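Probable sensor histidine kinase pdtas (Mycobacterium tuberculosis, PDB 2YKF) probably senses nutrient deprivation by binding cyclic di-GMP, autophosphorylates on a histidine and so switches on the PdtaR/PdtaS two-component pathway of mycobacterial starvation adaptation. Local coordinates at residues 223-228 and 251-256. Residues are numbered along the deposited sequence; the frame is centred on the assembly and turned at random.
Sequences PLISDP and MEVDAG
I225 against V253 and S226 against D254 join the loop that leads into helix 228-243 to strand 250-255, an outermost strand of the antiparallel five-stranded sheet in the PAS-like domain. I225 crosses V253 at a slant, its CG2 branch lying 3.8 Å from V253 CG1, while its CG1 approaches the same methyl almost as closely. With chi1 at -69°, I225 CG1 lies beside the backbone N and CG2 anti to it, an orientation in which both branches border the V253 methyl. Helix 228-243 closes over the pair, E230 touching both side chains and A231 packing on I225. Next to them A255 CB sits 3.3 Å from the backbone L224 O and makes its apolar contact with L224 CB, at 4.1 Å.

The polar half gathers on the carbonyl of D254. S226 N donates a nearly straight bond to D254 O (3.0 Å, 174° at the hydrogen), coming in tilted 25° from the carbonyl plane. S226 OG, placed beside its own backbone N, adds a weak bond to D254 O and weakly accepts from G256 N. The D254 carboxylate leads away from the loop and bonds T259 OG1 through OD1. At the helix start, D227 is the N-cap, its OD1 accepting from E230 N. A water joins the two segments by accepting from D227 N at 2.9 Å and donating to D254 O at 2.7 Å.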
ATOM      1  N   PRO A 223      -7.381 -24.685  11.531  1.00 32.88           N
ATOM      2  CA  PRO A 223      -8.306 -24.631  12.667  1.00 34.37           C
ATOM      3  C   PRO A 223      -8.922 -23.235  12.894  1.00 34.13           C
ATOM      4  O   PRO A 223      -9.895 -23.139  13.582  1.00 33.42           O
ATOM      5  CB  PRO A 223      -7.435 -25.010  13.885  1.00 35.16           C
ATOM      6  CG  PRO A 223      -6.290 -25.786  13.332  1.00 36.33           C
ATOM      7  CD  PRO A 223      -6.049 -25.146  11.933  1.00 32.40           C
ATOM      8  N   LEU A 224      -8.411 -22.179  12.258  1.00 32.36           N
ATOM      9  CA  LEU A 224      -8.865 -20.818  12.619  1.00 32.48           C
ATOM     10  C   LEU A 224     -10.001 -20.439  11.776  1.00 32.66           C
ATOM     11  O   LEU A 224     -10.814 -19.613  12.200  1.00 32.98           O
ATOM     12  CB  LEU A 224      -7.742 -19.748  12.455  1.00 30.59           C
ATOM     13  CG  LEU A 224      -6.461 -20.057  13.261  1.00 32.12           C
ATOM     14  CD1 LEU A 224      -5.388 -19.062  12.893  1.00 34.19           C
ATOM     15  CD2 LEU A 224      -6.717 -20.067  14.768  1.00 37.71           C
ATOM     16  N   ILE A 225     -10.053 -21.023  10.565  1.00 31.42           N
ATOM     17  CA  ILE A 225     -11.003 -20.633   9.537  1.00 32.08           C
ATOM     18  C   ILE A 225     -12.405 -21.034   9.939  1.00 34.00           C
ATOM     19  O   ILE A 225     -12.627 -22.173  10.350  1.00 34.82           O
ATOM     20  CB  ILE A 225     -10.629 -21.208   8.174  1.00 31.42           C
ATOM     21  CG1 ILE A 225      -9.358 -20.504   7.681  1.00 33.90           C
ATOM     22  CG2 ILE A 225     -11.788 -21.013   7.114  1.00 31.39           C
ATOM     23  CD1 ILE A 225      -8.715 -21.229   6.505  1.00 33.85           C
ATOM     24  N   SER A 226     -13.326 -20.077   9.867  1.00 33.57           N
ATOM     25  CA  SER A 226     -14.692 -20.247  10.442  1.00 35.54           C
ATOM     26  C   SER A 226     -15.555 -21.229   9.647  1.00 35.39           C
ATOM     27  O   SER A 226     -16.210 -22.094  10.234  1.00 35.45           O
ATOM     28  CB  SER A 226     -15.434 -18.899  10.552  1.00 35.44           C
ATOM     29  OG  SER A 226     -14.728 -17.986  11.421  1.00 37.06           O
ATOM     30  N   ASP A 227     -15.613 -21.053   8.333  1.00 34.81           N
ATOM     31  CA  ASP A 227     -16.418 -21.948   7.510  1.00 34.81           C
ATOM     32  C   ASP A 227     -15.642 -23.241   7.176  1.00 33.11           C
ATOM     33  O   ASP A 227     -14.551 -23.183   6.598  1.00 32.17           O
ATOM     34  CB  ASP A 227     -16.862 -21.203   6.251  1.00 35.43           C
ATOM     35  CG  ASP A 227     -17.734 -22.081   5.308  1.00 38.77           C
ATOM     36  OD1 ASP A 227     -17.211 -22.951   4.619  1.00 41.06           O
ATOM     37  OD2 ASP A 227     -18.947 -21.849   5.259  1.00 45.15           O
ATOM     38  N   PRO A 228     -16.210 -24.419   7.522  1.00 32.12           N
ATOM     39  CA  PRO A 228     -15.426 -25.660   7.314  1.00 31.70           C
ATOM     40  C   PRO A 228     -15.182 -25.944   5.802  1.00 30.14           C
ATOM     41  O   PRO A 228     -14.202 -26.606   5.458  1.00 30.46           O
ATOM     42  CB  PRO A 228     -16.293 -26.758   7.988  1.00 32.02           C
ATOM     43  CG  PRO A 228     -17.749 -26.281   7.800  1.00 29.33           C
ATOM     44  CD  PRO A 228     -17.632 -24.689   7.870  1.00 33.42           C
ATOM     45  N   MET A 251      -7.822 -14.645  -1.980  1.00 39.88           N
ATOM     46  CA  MET A 251      -9.022 -15.090  -1.315  1.00 42.57           C
ATOM     47  C   MET A 251      -9.327 -14.364  -0.020  1.00 41.43           C
ATOM     48  O   MET A 251      -8.414 -13.963   0.689  1.00 39.96           O
ATOM     49  CB  MET A 251      -9.038 -16.598  -1.095  1.00 43.58           C
ATOM     50  CG  MET A 251      -7.909 -17.190  -0.334  1.00 52.42           C
ATOM     51  SD  MET A 251      -7.633 -18.890  -0.894  1.00 68.36           S
ATOM     52  CE  MET A 251      -9.314 -19.595  -0.763  1.00 65.25           C
ATOM     53  N   GLU A 252     -10.613 -14.225   0.274  1.00 39.41           N
ATOM     54  CA  GLU A 252     -11.045 -13.570   1.491  1.00 38.07           C
ATOM     55  C   GLU A 252     -11.570 -14.633   2.444  1.00 37.43           C
ATOM     56  O   GLU A 252     -12.401 -15.493   2.066  1.00 36.15           O
ATOM     57  CB  GLU A 252     -12.113 -12.549   1.143  1.00 40.96           C
ATOM     58  CG  GLU A 252     -12.715 -11.863   2.328  1.00 44.90           C
ATOM     59  CD  GLU A 252     -13.872 -10.919   1.950  1.00 50.37           C
ATOM     60  OE1 GLU A 252     -13.824 -10.222   0.914  1.00 53.01           O
ATOM     61  OE2 GLU A 252     -14.816 -10.858   2.720  1.00 52.04           O
ATOM     62  N   VAL A 253     -11.065 -14.641   3.677  1.00 35.81           N
ATOM     63  CA  VAL A 253     -11.472 -15.669   4.594  1.00 35.20           C
ATOM     64  C   VAL A 253     -11.883 -15.029   5.939  1.00 34.34           C
ATOM     65  O   VAL A 253     -11.121 -14.236   6.452  1.00 28.64           O
ATOM     66  CB  VAL A 253     -10.309 -16.605   4.995  1.00 36.53           C
ATOM     67  CG1 VAL A 253     -10.788 -17.970   5.010  1.00 41.07           C
ATOM     68  CG2 VAL A 253      -9.112 -16.505   4.089  1.00 40.92           C
ATOM     69  N   ASP A 254     -12.972 -15.523   6.540  1.00 32.50           N
ATOM     70  CA  ASP A 254     -13.336 -15.242   7.940  1.00 34.31           C
ATOM     71  C   ASP A 254     -12.712 -16.258   8.885  1.00 33.24           C
ATOM     72  O   ASP A 254     -12.783 -17.447   8.623  1.00 33.28           O
ATOM     73  CB  ASP A 254     -14.869 -15.274   8.098  1.00 35.21           C
ATOM     74  CG  ASP A 254     -15.556 -14.055   7.470  1.00 40.47           C
ATOM     75  OD1 ASP A 254     -14.906 -13.089   6.909  1.00 40.13           O
ATOM     76  OD2 ASP A 254     -16.793 -14.072   7.502  1.00 46.00           O
ATOM     77  N   ALA A 255     -12.105 -15.771   9.966  1.00 31.24           N
ATOM     78  CA  ALA A 255     -11.504 -16.591  10.969  1.00 32.98           C
ATOM     79  C   ALA A 255     -11.569 -15.868  12.288  1.00 34.10           C
ATOM     80  O   ALA A 255     -10.989 -14.757  12.448  1.00 32.62           O
ATOM     81  CB  ALA A 255     -10.050 -16.853  10.635  1.00 32.34           C
ATOM     82  N   GLY A 256     -12.204 -16.489  13.273  1.00 34.56           N
ATOM     83  CA  GLY A 256     -12.058 -15.967  14.650  1.00 37.27           C
ATOM     84  C   GLY A 256     -12.606 -14.572  14.880  1.00 37.28           C
ATOM     85  O   GLY A 256     -12.064 -13.808  15.724  1.00 40.56           O
TER
HETATM   86  O   HOH W   1     -14.502 -18.703   6.995  1.00 31.79           O